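Side-chain contacts in glutaconate coenzyme a-transferase (Acidaminococcus fermentans, PDB 1POI), which transfers the coenzyme A moiety from acetyl-CoA to glutaconate or (R)-2-hydroxyglutarate, a step in glutamate degradation by the hydroxyglutarate pathway: residues M107-A112 with K194-D199; T27-Y32 with V188-G193; E98-D103 with D148-Y153. All coordinates share one frame; numbering follows the deposited sequence.

Interaction 1. Residues M107-A112 with K194-D199; sequences MMWHAA and KFQDVD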
loop_
_atom_site.group_PDB
_atom_site.type_symbol
_atom_site.label_atom_id
_atom_site.label_comp_id
_atom_site.label_asym_id
_atom_site.label_seq_id
_atom_site.Cartn_x
_atom_site.Cartn_y
_atom_site.Cartn_z
ATOM N N MET A 107 -5.627 3.830 -32.644
ATOM C CA MET A 107 -4.806 2.802 -33.281
ATOM C C MET A 107 -3.562 3.477 -33.900
ATOM O O MET A 107 -2.428 3.147 -33.539
ATOM C CB MET A 107 -5.580 2.045 -34.376
ATOM C CG MET A 107 -6.758 1.236 -33.869
ATOM S SD MET A 107 -6.473 -0.470 -33.332
ATOM C CE MET A 107 -4.829 -0.413 -32.635
ATOM N N MET A 108 -3.781 4.444 -34.788
ATOM C CA MET A 108 -2.699 5.173 -35.446
ATOM C C MET A 108 -1.566 5.511 -34.498
ATOM O O MET A 108 -0.402 5.263 -34.791
ATOM C CB MET A 108 -3.236 6.440 -36.111
ATOM C CG MET A 108 -4.151 6.136 -37.298
ATOM S SD MET A 108 -4.920 7.571 -38.042
ATOM C CE MET A 108 -3.603 8.687 -38.098
ATOM N N TRP A 109 -1.907 6.056 -33.348
ATOM C CA TRP A 109 -0.906 6.399 -32.364
ATOM C C TRP A 109 -0.281 5.108 -31.857
ATOM O O TRP A 109 0.931 5.025 -31.671
ATOM C CB TRP A 109 -1.546 7.150 -31.194
ATOM C CG TRP A 109 -1.628 8.641 -31.327
ATOM C CD1 TRP A 109 -0.696 9.459 -31.884
ATOM C CD2 TRP A 109 -2.629 9.507 -30.754
ATOM N NE1 TRP A 109 -1.037 10.776 -31.677
ATOM C CE2 TRP A 109 -2.220 10.832 -30.986
ATOM C CE3 TRP A 109 -3.824 9.284 -30.059
ATOM C CZ2 TRP A 109 -2.963 11.939 -30.547
ATOM C CZ3 TRP A 109 -4.561 10.389 -29.623
ATOM C CH2 TRP A 109 -4.126 11.693 -29.868
ATOM N N HIS A 110 -1.094 4.079 -31.639
ATOM C CA HIS A 110 -0.541 2.834 -31.130
ATOM C C HIS A 110 0.447 2.199 -32.118
ATOM O O HIS A 110 1.585 1.875 -31.739
ATOM C CB HIS A 110 -1.644 1.861 -30.688
ATOM C CG HIS A 110 -1.135 0.706 -29.883
ATOM N ND1 HIS A 110 -1.492 -0.598 -30.145
ATOM C CD2 HIS A 110 -0.243 0.653 -28.866
ATOM C CE1 HIS A 110 -0.845 -1.406 -29.327
ATOM N NE2 HIS A 110 -0.078 -0.672 -28.539
ATOM N N ALA A 111 0.031 2.052 -33.371
ATOM C CA ALA A 111 0.886 1.519 -34.423
ATOM C C ALA A 111 2.183 2.321 -34.510
ATOM O O ALA A 111 3.234 1.771 -34.830
ATOM C CB ALA A 111 0.191 1.572 -35.723
ATOM N N ALA A 112 2.125 3.617 -34.222
ATOM C CA ALA A 112 3.334 4.442 -34.254
ATOM C C ALA A 112 4.274 4.039 -33.123
ATOM O O ALA A 112 5.467 3.835 -33.328
ATOM C CB ALA A 112 2.986 5.928 -34.160
ATOM N N LYS A 194 -4.280 5.317 -18.834
ATOM C CA LYS A 194 -3.317 6.184 -19.491
ATOM C C LYS A 194 -3.802 6.800 -20.786
ATOM O O LYS A 194 -3.184 7.726 -21.284
ATOM C CB LYS A 194 -2.052 5.394 -19.820
ATOM C CG LYS A 194 -1.170 5.102 -18.653
ATOM C CD LYS A 194 -1.498 3.809 -17.962
ATOM C CE LYS A 194 -1.306 4.061 -16.477
ATOM N NZ LYS A 194 -1.179 2.867 -15.600
ATOM N N PHE A 195 -4.880 6.279 -21.358
ATOM C CA PHE A 195 -5.364 6.778 -22.650
ATOM C C PHE A 195 -4.188 6.604 -23.644
ATOM O O PHE A 195 -3.448 5.617 -23.558
ATOM C CB PHE A 195 -5.847 8.243 -22.543
ATOM C CG PHE A 195 -6.786 8.498 -21.371
ATOM C CD1 PHE A 195 -8.051 7.924 -21.338
ATOM C CD2 PHE A 195 -6.367 9.260 -20.275
ATOM C CE1 PHE A 195 -8.878 8.098 -20.232
ATOM C CE2 PHE A 195 -7.180 9.438 -19.179
ATOM C CZ PHE A 195 -8.435 8.855 -19.150
ATOM N N GLN A 196 -3.986 7.548 -24.556
ATOM C CA GLN A 196 -2.894 7.442 -25.527
ATOM C C GLN A 196 -1.558 7.912 -24.971
ATOM O O GLN A 196 -0.543 7.879 -25.647
ATOM C CB GLN A 196 -3.209 8.287 -26.747
ATOM C CG GLN A 196 -3.095 9.782 -26.468
ATOM C CD GLN A 196 -4.358 10.415 -25.912
ATOM O OE1 GLN A 196 -5.334 9.735 -25.546
ATOM N NE2 GLN A 196 -4.358 11.726 -25.867
ATOM N N ASP A 197 -1.537 8.297 -23.718
ATOM C CA ASP A 197 -0.323 8.832 -23.140
ATOM C C ASP A 197 0.999 8.114 -23.282
ATOM O O ASP A 197 1.997 8.775 -23.551
ATOM C CB ASP A 197 -0.566 9.240 -21.697
ATOM C CG ASP A 197 -1.523 10.382 -21.594
ATOM O OD1 ASP A 197 -2.412 10.502 -22.465
ATOM O OD2 ASP A 197 -1.402 11.159 -20.637
ATOM N N VAL A 198 1.030 6.790 -23.097
ATOM C CA VAL A 198 2.291 6.036 -23.206
ATOM C C VAL A 198 2.738 5.846 -24.675
ATOM O O VAL A 198 3.930 5.921 -25.000
ATOM C CB VAL A 198 2.191 4.695 -22.445
ATOM C CG1 VAL A 198 3.505 3.934 -22.502
ATOM C CG2 VAL A 198 1.856 4.959 -20.986
ATOM N N ASP A 199 1.761 5.644 -25.556
ATOM C CA ASP A 199 1.997 5.491 -26.982
ATOM C C ASP A 199 2.686 6.752 -27.524
ATOM O O ASP A 199 3.771 6.683 -28.080
ATOM C CB ASP A 199 0.671 5.332 -27.729
ATOM C CG ASP A 199 0.139 3.907 -27.724
ATOM O OD1 ASP A 199 0.855 2.943 -27.346
ATOM O OD2 ASP A 199 -1.024 3.753 -28.148
#

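Interaction 2. Residues T27-Y32 with V188-G193; sequences TDRKPY and VRIWGG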
loop_
_atom_site.group_PDB
_atom_site.type_symbol
_atom_site.label_atom_id
_atom_site.label_comp_id
_atom_site.label_asym_id
_atom_site.label_seq_id
_atom_site.Cartn_x
_atom_site.Cartn_y
_atom_site.Cartn_z
ATOM N N THR A 27 -12.288 15.635 -20.525
ATOM C CA THR A 27 -12.143 16.394 -19.273
ATOM C C THR A 27 -11.346 15.603 -18.242
ATOM O O THR A 27 -11.403 15.906 -17.051
ATOM C CB THR A 27 -13.480 16.766 -18.624
ATOM O OG1 THR A 27 -14.181 15.572 -18.246
ATOM C CG2 THR A 27 -14.326 17.569 -19.572
ATOM N N ASP A 28 -10.607 14.593 -18.689
ATOM C CA ASP A 28 -9.798 13.775 -17.783
ATOM C C ASP A 28 -8.306 13.834 -18.159
ATOM O O ASP A 28 -7.931 13.498 -19.280
ATOM C CB ASP A 28 -10.315 12.317 -17.765
ATOM C CG ASP A 28 -9.671 11.453 -16.655
ATOM O OD1 ASP A 28 -8.682 11.877 -15.999
ATOM O OD2 ASP A 28 -10.169 10.326 -16.425
ATOM N N ARG A 29 -7.478 14.276 -17.215
ATOM C CA ARG A 29 -6.026 14.373 -17.385
ATOM C C ARG A 29 -5.449 15.018 -18.665
ATOM O O ARG A 29 -4.584 14.439 -19.316
ATOM C CB ARG A 29 -5.368 13.010 -17.122
ATOM C CG ARG A 29 -4.120 13.090 -16.192
ATOM C CD ARG A 29 -3.401 11.747 -16.044
ATOM N NE ARG A 29 -3.096 11.185 -17.356
ATOM C CZ ARG A 29 -3.732 10.137 -17.874
ATOM N NH1 ARG A 29 -4.668 9.530 -17.174
ATOM N NH2 ARG A 29 -3.588 9.807 -19.148
ATOM N N LYS A 30 -5.906 16.224 -18.999
ATOM C CA LYS A 30 -5.426 16.982 -20.159
ATOM C C LYS A 30 -4.235 17.894 -19.747
ATOM O O LYS A 30 -4.235 18.496 -18.669
ATOM C CB LYS A 30 -6.554 17.864 -20.688
ATOM C CG LYS A 30 -6.980 17.581 -22.104
ATOM C CD LYS A 30 -7.810 16.351 -22.184
ATOM C CE LYS A 30 -8.147 16.061 -23.618
ATOM N NZ LYS A 30 -6.881 15.857 -24.395
ATOM N N PRO A 31 -3.216 18.039 -20.603
ATOM C CA PRO A 31 -2.111 18.906 -20.170
ATOM C C PRO A 31 -2.394 20.420 -20.354
ATOM O O PRO A 31 -1.837 21.075 -21.255
ATOM C CB PRO A 31 -0.958 18.414 -21.039
ATOM C CG PRO A 31 -1.677 18.091 -22.338
ATOM C CD PRO A 31 -2.893 17.340 -21.861
ATOM N N TYR A 32 -3.204 20.987 -19.458
ATOM C CA TYR A 32 -3.567 22.410 -19.525
ATOM C C TYR A 32 -2.468 23.433 -19.238
ATOM O O TYR A 32 -2.302 24.368 -20.012
ATOM C CB TYR A 32 -4.801 22.711 -18.664
ATOM C CG TYR A 32 -6.093 22.440 -19.394
ATOM C CD1 TYR A 32 -6.572 23.334 -20.326
ATOM C CD2 TYR A 32 -6.802 21.266 -19.195
ATOM C CE1 TYR A 32 -7.705 23.069 -21.047
ATOM C CE2 TYR A 32 -7.937 20.998 -19.919
ATOM C CZ TYR A 32 -8.377 21.905 -20.844
ATOM O OH TYR A 32 -9.474 21.635 -21.623
ATOM N N VAL A 188 8.231 8.208 -15.449
ATOM C CA VAL A 188 6.867 8.694 -15.264
ATOM C C VAL A 188 5.856 7.684 -14.725
ATOM O O VAL A 188 5.745 6.564 -15.240
ATOM C CB VAL A 188 6.341 9.243 -16.598
ATOM C CG1 VAL A 188 4.872 9.598 -16.519
ATOM C CG2 VAL A 188 7.171 10.435 -17.001
ATOM N N ARG A 189 5.083 8.135 -13.731
ATOM C CA ARG A 189 4.037 7.353 -13.068
ATOM C C ARG A 189 2.673 7.999 -13.322
ATOM O O ARG A 189 2.430 9.109 -12.857
ATOM C CB ARG A 189 4.261 7.359 -11.551
ATOM C CG ARG A 189 4.578 6.018 -10.923
ATOM C CD ARG A 189 4.919 6.189 -9.445
ATOM N NE ARG A 189 5.849 5.162 -8.966
ATOM C CZ ARG A 189 6.132 4.926 -7.684
ATOM N NH1 ARG A 189 5.554 5.630 -6.714
ATOM N NH2 ARG A 189 7.055 4.023 -7.366
ATOM N N ILE A 190 1.815 7.323 -14.080
ATOM C CA ILE A 190 0.461 7.785 -14.350
ATOM C C ILE A 190 -0.556 6.836 -13.643
ATOM O O ILE A 190 -0.744 5.694 -14.086
ATOM C CB ILE A 190 0.127 7.703 -15.843
ATOM C CG1 ILE A 190 1.069 8.583 -16.672
ATOM C CG2 ILE A 190 -1.348 8.068 -16.072
ATOM C CD1 ILE A 190 0.779 8.485 -18.182
ATOM N N TRP A 191 -1.187 7.281 -12.554
ATOM C CA TRP A 191 -2.188 6.464 -11.860
ATOM C C TRP A 191 -3.503 6.401 -12.692
ATOM O O TRP A 191 -3.906 7.389 -13.304
ATOM C CB TRP A 191 -2.517 7.081 -10.523
ATOM C CG TRP A 191 -1.358 7.528 -9.696
ATOM C CD1 TRP A 191 -0.057 7.117 -9.784
ATOM C CD2 TRP A 191 -1.414 8.454 -8.604
ATOM N NE1 TRP A 191 0.705 7.727 -8.801
ATOM C CE2 TRP A 191 -0.104 8.551 -8.064
ATOM C CE3 TRP A 191 -2.437 9.208 -8.031
ATOM C CZ2 TRP A 191 0.200 9.371 -6.975
ATOM C CZ3 TRP A 191 -2.130 10.024 -6.957
ATOM C CH2 TRP A 191 -0.819 10.099 -6.436
ATOM N N GLY A 192 -4.179 5.261 -12.697
ATOM C CA GLY A 192 -5.402 5.170 -13.467
ATOM C C GLY A 192 -5.113 4.945 -14.935
ATOM O O GLY A 192 -3.971 4.742 -15.296
ATOM N N GLY A 193 -6.145 4.910 -15.774
ATOM C CA GLY A 193 -5.946 4.704 -17.197
ATOM C C GLY A 193 -5.006 5.731 -17.809
ATOM O O GLY A 193 -4.956 6.881 -17.388
#

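Interaction 3. Residues E98-D103 with D148-Y153; sequences EDYSQD and DDKFKY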
loop_
_atom_site.group_PDB
_atom_site.type_symbol
_atom_site.label_atom_id
_atom_site.label_comp_id
_atom_site.label_asym_id
_atom_site.label_seq_id
_atom_site.Cartn_x
_atom_site.Cartn_y
_atom_site.Cartn_z
ATOM N N GLU A 98 -9.386 16.925 -41.025
ATOM C CA GLU A 98 -9.725 15.584 -41.499
ATOM C C GLU A 98 -10.488 14.847 -40.391
ATOM O O GLU A 98 -10.287 15.104 -39.207
ATOM C CB GLU A 98 -8.454 14.799 -41.863
ATOM C CG GLU A 98 -8.707 13.516 -42.629
ATOM C CD GLU A 98 -9.635 13.696 -43.835
ATOM O OE1 GLU A 98 -10.862 13.680 -43.651
ATOM O OE2 GLU A 98 -9.152 13.838 -44.976
ATOM N N ASP A 99 -11.379 13.952 -40.786
ATOM C CA ASP A 99 -12.153 13.153 -39.856
ATOM C C ASP A 99 -11.834 11.687 -40.020
ATOM O O ASP A 99 -11.963 11.140 -41.118
ATOM C CB ASP A 99 -13.648 13.264 -40.151
ATOM C CG ASP A 99 -14.323 14.358 -39.383
ATOM O OD1 ASP A 99 -14.044 14.525 -38.164
ATOM O OD2 ASP A 99 -15.150 15.038 -40.023
ATOM N N TYR A 100 -11.457 11.056 -38.920
ATOM C CA TYR A 100 -11.218 9.614 -38.867
ATOM C C TYR A 100 -12.083 9.176 -37.674
ATOM O O TYR A 100 -12.453 9.998 -36.827
ATOM C CB TYR A 100 -9.747 9.264 -38.542
ATOM C CG TYR A 100 -8.749 9.383 -39.686
ATOM C CD1 TYR A 100 -8.791 8.516 -40.783
ATOM C CD2 TYR A 100 -7.755 10.353 -39.663
ATOM C CE1 TYR A 100 -7.865 8.618 -41.824
ATOM C CE2 TYR A 100 -6.833 10.459 -40.700
ATOM C CZ TYR A 100 -6.894 9.594 -41.772
ATOM O OH TYR A 100 -5.982 9.730 -42.788
ATOM N N SER A 101 -12.419 7.897 -37.625
ATOM C CA SER A 101 -13.175 7.337 -36.517
ATOM C C SER A 101 -12.180 7.382 -35.353
ATOM O O SER A 101 -10.976 7.295 -35.576
ATOM C CB SER A 101 -13.509 5.881 -36.817
ATOM O OG SER A 101 -12.468 5.040 -36.345
ATOM N N GLN A 102 -12.669 7.476 -34.121
ATOM C CA GLN A 102 -11.798 7.532 -32.948
ATOM C C GLN A 102 -10.944 6.278 -32.768
ATOM O O GLN A 102 -9.791 6.338 -32.324
ATOM C CB GLN A 102 -12.646 7.753 -31.708
ATOM C CG GLN A 102 -11.871 7.947 -30.439
ATOM C CD GLN A 102 -12.780 8.365 -29.310
ATOM O OE1 GLN A 102 -13.291 9.479 -29.293
ATOM N NE2 GLN A 102 -12.983 7.470 -28.352
ATOM N N ASP A 103 -11.516 5.141 -33.133
ATOM C CA ASP A 103 -10.838 3.857 -33.014
ATOM C C ASP A 103 -9.545 3.912 -33.808
ATOM O O ASP A 103 -8.457 3.651 -33.274
ATOM C CB ASP A 103 -11.767 2.772 -33.545
ATOM C CG ASP A 103 -13.179 2.927 -33.013
ATOM O OD1 ASP A 103 -13.314 3.207 -31.797
ATOM O OD2 ASP A 103 -14.143 2.813 -33.802
ATOM N N ASP A 148 -0.249 12.467 -47.959
ATOM C CA ASP A 148 -0.820 12.826 -49.248
ATOM C C ASP A 148 -2.101 12.075 -49.421
ATOM O O ASP A 148 -2.941 12.481 -50.195
ATOM C CB ASP A 148 0.122 12.504 -50.407
ATOM C CG ASP A 148 1.297 13.473 -50.512
ATOM O OD1 ASP A 148 1.406 14.450 -49.729
ATOM O OD2 ASP A 148 2.131 13.239 -51.398
ATOM N N ASP A 149 -2.232 10.955 -48.718
ATOM C CA ASP A 149 -3.448 10.135 -48.777
ATOM C C ASP A 149 -4.066 9.899 -47.406
ATOM O O ASP A 149 -3.356 9.580 -46.445
ATOM C CB ASP A 149 -3.164 8.781 -49.408
ATOM C CG ASP A 149 -2.882 8.887 -50.873
ATOM O OD1 ASP A 149 -3.840 8.973 -51.677
ATOM O OD2 ASP A 149 -1.691 8.890 -51.225
ATOM N N LYS A 150 -5.374 10.126 -47.314
ATOM C CA LYS A 150 -6.094 9.892 -46.077
ATOM C C LYS A 150 -6.008 8.372 -45.793
ATOM O O LYS A 150 -5.611 7.951 -44.704
ATOM C CB LYS A 150 -7.552 10.332 -46.233
ATOM C CG LYS A 150 -8.400 10.075 -45.004
ATOM C CD LYS A 150 -9.836 10.492 -45.207
ATOM C CE LYS A 150 -10.597 10.287 -43.912
ATOM N NZ LYS A 150 -11.857 11.033 -43.871
ATOM N N PHE A 151 -6.322 7.559 -46.799
ATOM C CA PHE A 151 -6.259 6.108 -46.659
ATOM C C PHE A 151 -6.085 5.486 -48.047
ATOM O O PHE A 151 -6.093 6.194 -49.062
ATOM C CB PHE A 151 -7.555 5.579 -46.004
ATOM C CG PHE A 151 -8.743 5.546 -46.926
ATOM C CD1 PHE A 151 -9.491 6.688 -47.154
ATOM C CD2 PHE A 151 -9.070 4.390 -47.607
ATOM C CE1 PHE A 151 -10.556 6.681 -48.063
ATOM C CE2 PHE A 151 -10.129 4.366 -48.520
ATOM C CZ PHE A 151 -10.870 5.509 -48.752
ATOM N N LYS A 152 -5.969 4.164 -48.091
ATOM C CA LYS A 152 -5.829 3.437 -49.353
ATOM C C LYS A 152 -6.439 2.053 -49.169
ATOM O O LYS A 152 -6.155 1.383 -48.179
ATOM C CB LYS A 152 -4.348 3.306 -49.705
ATOM C CG LYS A 152 -3.932 4.023 -50.966
ATOM C CD LYS A 152 -2.465 4.424 -50.913
ATOM C CE LYS A 152 -1.910 4.739 -52.299
ATOM N NZ LYS A 152 -2.700 5.782 -53.034
ATOM N N TYR A 153 -7.365 1.677 -50.039
ATOM C CA TYR A 153 -7.981 0.352 -49.954
ATOM C C TYR A 153 -6.993 -0.649 -50.518
ATOM O O TYR A 153 -6.502 -0.483 -51.634
ATOM C CB TYR A 153 -9.263 0.274 -50.786
ATOM C CG TYR A 153 -10.477 0.869 -50.132
ATOM C CD1 TYR A 153 -10.832 0.518 -48.832
ATOM C CD2 TYR A 153 -11.288 1.761 -50.821
ATOM C CE1 TYR A 153 -11.969 1.043 -48.238
ATOM C CE2 TYR A 153 -12.426 2.292 -50.237
ATOM C CZ TYR A 153 -12.762 1.927 -48.943
ATOM O OH TYR A 153 -13.892 2.446 -48.357
#

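Interaction 1. Residues M107-A112 with K194-D199
A bend at chi2 (-87°) folds the Gln196 chain so that it runs beside the indole of Trp109, while His110, with CG opposite its backbone N (chi1 -167°), swings its imidazole up to the carboxylate of Asp199. Gln196 CB lies 3.5 Å from Trp109 CE3. The next carbon, Gln196 CG, sits over the face of the six-membered ring of Trp109, 3.9 Å from its centroid, in a CH-pi contact. The Gln196 amide continues almost parallel to the indole, the planes 8° apart, and Gln196 NE2 comes within 4.0 Å of Trp109 CH2. The rotation of this buried amide is set from outside: Tyr106 OH bonds OE1, and NE2 donates to the carbonyls of Leu22 and Gly24. At His110 the carbon edge of the ring does the touching. Asp199 OD1 lies in the ring plane 3.0 Å from His110 CD2, and Asp199 OD2 is 3.2 Å from His110 CB. This is contact without a hydrogen bond; OD1 has its strong partner in a basic side chain of another protein's chain, and the His110 ring also meets His110 of a second copy of this subunit. The contact joins helix 102-114 to the turn at Lys194-Asp197 and the first part of helix 197-203. Leu49 of strand 46-49 touches both Met108 and Trp109, and Leu119 of strand 118-121 touches Met107 and Met108.

Interaction 2. Residues T27-Y32 with V188-G193
Arg29 reaches from its loop to Gly193 and Ile190, and its guanidinium carries nearly all of the contact. One hydrogen bond links the segments: Arg29 NH1 donates to Gly193 O at 2.7 Å. It is short but bent, with an N-H...O angle of 134°, and the oxygen stands 32° out of the guanidinium plane; seen from the acceptor, the nitrogen lies almost in line with the carbonyl. A turn at chi3 (53°) brings the guanidinium round to this oxygen. Apolar packing is the work of Ile190. Its CG2 methyl sits over the centre of one guanidinium face, 3.6 Å from Arg29 CZ and 3.8 Å from Arg29 NH1, and the two side chains cross at about a right angle. The flat cation is thus covered on that face by a methyl group. Ionic and further polar bonds add to this: NH2 forms a salt bridge with Asp197, and weak hydrogen bonds run from NH2 to Lys194 O and from NE to His178 O. The firm bonds at NH1 and NH2, with weak help at NE, would restrain the rotation of this buried group, and the carboxylate of Asp197 would help to offset its charge. Arg29 belongs to the loop that ends at Pro31, the N-cap residue of helix 32-40. Ile190 follows strand 188-189 and rests on Ala179 of strand 174-179, the neighbour of strand 19-22 in the central parallel sheet, where Pro31 also packs, on Ile176.

Interaction 3. Residues E98-D103 with D148-Y153
Glu98 and Lys150 bring the two backbones nearest, yet their CA atoms stay 8.2 Å apart, too far for main-chain pairing, so side chains bridge the gap. Segment 98-103 is extended through Tyr100 before Ser101 caps a helix; segment 148-153 kinks at Lys150, with helical backbone angles, before entering its strand. Fully stretched, the Lys150 chain delivers NZ to Glu98 OE1 and to Asp99 O, both at 2.8 Å. The first bond is a salt bridge and approaches from above the carboxylate (70° out of its plane); the second lies in the carbonyl plane. Glu98 OE1 also accepts Asp99 N at 2.9 Å through its anti lone pair, and Gly134 N from outside, while Arg140 pairs with OE2. Tyr100 runs the other way alongside Lys150: its OH donates to Lys150 O at 2.6 Å, and its CE1 meets Lys150 CG at 3.5 Å. Glu132 O gives the buried ammonium a further partner. The contact thus ties the end of strand 96-99, at one end of this chain's parallel sheet, and the approach to helix 102-114 to the lead-in of strand 152-156 in the antiparallel sheet, with helix 137-141 alongside.

How the interactions relate
Along the chain the segments come in the order 27-32, 98-103, 107-112, 148-153, 188-193 and 194-199, all within the coenzyme A transferase region. Interactions 1 and 2 have centres about 14 Å apart and use consecutive pieces, 188-193 and 194-199; they meet through Phe195, which packs on Asp28 and Arg29. Interactions 1 and 3, about 16 Å apart between centres, share helix 102-114, and Met108 packs on Tyr100. Interactions 2 and 3 lie on opposite sides of the chain's centre, their centres about 27 Å apart. Together they run from the middle strands of the parallel sheet, past its helices, to the smaller antiparallel sheet. Interactions 1 and 3 both touch the second copy of this subunit, and all three adjoin a chain of another protein.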